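Local coordinates for 4-oxalmesaconate hydratase (Pseudomonas putida, PDB 5CGZ), which catalyses the zinc-dependent hydration of the enol form of oxalomesaconate to 4-carboxy-4-hydroxy-2-oxoadipate, the third step of gallate breakdown, at residues E108-H113 against P152-F157. Sequence-based numbering, arbitrary orientation.
Sequences EFVLSH and PPVYAF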
loop_
_atom_site.group_PDB
_atom_site.type_symbol
_atom_site.label_atom_id
_atom_site.label_comp_id
_atom_site.label_asym_id
_atom_site.label_seq_id
_atom_site.Cartn_x
_atom_site.Cartn_y
_atom_site.Cartn_z
ATOM N N GLU A 108 5.169 22.636 20.305
ATOM C CA GLU A 108 3.872 21.970 20.389
ATOM C C GLU A 108 3.612 21.108 19.168
ATOM O O GLU A 108 2.803 20.179 19.218
ATOM C CB GLU A 108 2.737 22.983 20.524
ATOM C CG GLU A 108 2.617 23.606 21.906
ATOM C CD GLU A 108 1.406 24.522 22.006
ATOM O OE1 GLU A 108 0.471 24.405 21.163
ATOM O OE2 GLU A 108 1.389 25.363 22.923
ATOM N N PHE A 109 4.272 21.442 18.064
ATOM C CA PHE A 109 4.186 20.622 16.860
ATOM C C PHE A 109 5.404 20.883 15.990
ATOM O O PHE A 109 6.127 21.867 16.196
ATOM C CB PHE A 109 2.876 20.889 16.088
ATOM C CG PHE A 109 2.748 22.294 15.529
ATOM C CD1 PHE A 109 3.262 22.609 14.277
ATOM C CD2 PHE A 109 2.082 23.283 16.243
ATOM C CE1 PHE A 109 3.134 23.893 13.751
ATOM C CE2 PHE A 109 1.946 24.569 15.726
ATOM C CZ PHE A 109 2.476 24.877 14.480
ATOM N N VAL A 110 5.641 19.982 15.041
ATOM C CA VAL A 110 6.796 20.070 14.155
ATOM C C VAL A 110 6.373 19.936 12.692
ATOM O O VAL A 110 5.558 19.078 12.350
ATOM C CB VAL A 110 7.829 18.977 14.477
ATOM C CG1 VAL A 110 9.113 19.204 13.679
ATOM C CG2 VAL A 110 8.113 18.950 15.968
ATOM N N LEU A 111 6.925 20.784 11.830
ATOM C CA LEU A 111 6.697 20.658 10.390
ATOM C C LEU A 111 8.006 20.298 9.697
ATOM O O LEU A 111 9.046 20.904 9.975
ATOM C CB LEU A 111 6.143 21.961 9.807
ATOM C CG LEU A 111 4.959 22.617 10.509
ATOM C CD1 LEU A 111 4.472 23.803 9.700
ATOM C CD2 LEU A 111 3.844 21.602 10.698
ATOM N N SER A 112 7.974 19.309 8.808
ATOM C CA SER A 112 9.152 19.010 7.999
ATOM C C SER A 112 8.721 18.352 6.684
ATOM O O SER A 112 7.543 18.431 6.312
ATOM C CB SER A 112 10.145 18.132 8.776
ATOM O OG SER A 112 11.425 18.144 8.155
ATOM N N HIS A 113 9.661 17.705 5.993
ATOM C CA HIS A 113 9.423 17.185 4.633
ATOM C C HIS A 113 8.751 15.810 4.595
ATOM O O HIS A 113 8.728 15.096 5.591
ATOM C CB HIS A 113 10.746 17.091 3.860
ATOM C CG HIS A 113 11.442 18.402 3.674
ATOM N ND1 HIS A 113 11.323 19.155 2.520
ATOM C CD2 HIS A 113 12.284 19.091 4.477
ATOM C CE1 HIS A 113 12.052 20.248 2.629
ATOM N NE2 HIS A 113 12.650 20.234 3.810
ATOM N N PRO A 152 4.882 16.160 20.694
ATOM C CA PRO A 152 4.305 17.111 19.736
ATOM C C PRO A 152 3.997 16.416 18.416
ATOM O O PRO A 152 4.825 15.644 17.938
ATOM C CB PRO A 152 5.409 18.167 19.560
ATOM C CG PRO A 152 6.690 17.435 19.930
ATOM C CD PRO A 152 6.289 16.468 21.018
ATOM N N PRO A 153 2.808 16.660 17.860
ATOM C CA PRO A 153 2.486 16.159 16.519
ATOM C C PRO A 153 3.556 16.560 15.504
ATOM O O PRO A 153 4.148 17.636 15.601
ATOM C CB PRO A 153 1.142 16.831 16.202
ATOM C CG PRO A 153 0.509 17.053 17.560
ATOM C CD PRO A 153 1.673 17.360 18.494
ATOM N N VAL A 154 3.822 15.676 14.554
ATOM C CA VAL A 154 4.751 15.959 13.472
ATOM C C VAL A 154 3.976 15.887 12.150
ATOM O O VAL A 154 3.159 14.989 11.957
ATOM C CB VAL A 154 5.925 14.962 13.459
ATOM C CG1 VAL A 154 6.867 15.251 12.282
ATOM C CG2 VAL A 154 6.684 14.997 14.790
ATOM N N TYR A 155 4.221 16.837 11.255
ATOM C CA TYR A 155 3.542 16.870 9.964
ATOM C C TYR A 155 4.537 17.022 8.836
ATOM O O TYR A 155 5.519 17.749 8.972
ATOM C CB TYR A 155 2.556 18.038 9.871
ATOM C CG TYR A 155 1.499 18.123 10.950
ATOM C CD1 TYR A 155 1.758 18.791 12.146
ATOM C CD2 TYR A 155 0.231 17.582 10.756
ATOM C CE1 TYR A 155 0.790 18.894 13.133
ATOM C CE2 TYR A 155 -0.756 17.684 11.740
ATOM C CZ TYR A 155 -0.463 18.346 12.927
ATOM O OH TYR A 155 -1.418 18.472 13.915
ATOM N N ALA A 156 4.261 16.376 7.710
ATOM C CA ALA A 156 5.007 16.637 6.488
ATOM C C ALA A 156 4.253 17.684 5.687
ATOM O O ALA A 156 3.073 17.486 5.369
ATOM C CB ALA A 156 5.194 15.363 5.674
ATOM N N PHE A 157 4.908 18.808 5.386
ATOM C CA PHE A 157 4.274 19.807 4.531
ATOM C C PHE A 157 4.405 19.360 3.064
ATOM O O PHE A 157 5.024 18.324 2.775
ATOM C CB PHE A 157 4.854 21.223 4.763
ATOM C CG PHE A 157 6.357 21.280 4.909
ATOM C CD1 PHE A 157 7.196 20.650 3.997
ATOM C CD2 PHE A 157 6.935 22.015 5.949
ATOM C CE1 PHE A 157 8.592 20.730 4.133
ATOM C CE2 PHE A 157 8.310 22.102 6.087
ATOM C CZ PHE A 157 9.144 21.458 5.183
#
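Phe157 folds back over the neighbouring strand and sets its ring on the carbonyl of Ser112, whose O sits 3.1 Å above the ring plane, over its centre. Ser112 O also accepts a hydrogen bond from Phe157 N, 2.8 Å away. With CG between the backbone N and the carbonyl carbon (chi1 42°), the ring is swung across the strand pair. Its edge meets the face of His113 in a T-shaped pair, Phe157 CE1 lying 3.5 Å from His113 ND1. Replacing Phe157 by an alanine would probably leave the His113 imidazole without this aromatic neighbour and the Ser112 carbonyl without its cover.

Strands 110-112 and 154-157 run parallel, neighbours in the central sheet of a Rossmann-like fold. In the parallel-sheet pattern, Val110 bonds to the residues before and after its partner Val154: Val110 N to Pro153 O and Val110 O from Tyr155 N (both 2.8 Å). Ser112 does likewise around Ala156, with Tyr155 O and Phe157 N. On the other face, Tyr155 CD1 lies 3.8 Å from Leu111 CD2, and the Tyr155 hydroxyl hydrogen-bonds to Leu239 O of the second subunit.

His113 NE2 bonds to Ala9 N and its ring stacks on the zinc ligand His123; the Phe157 edge is consistent with helping to position this second-shell imidazole.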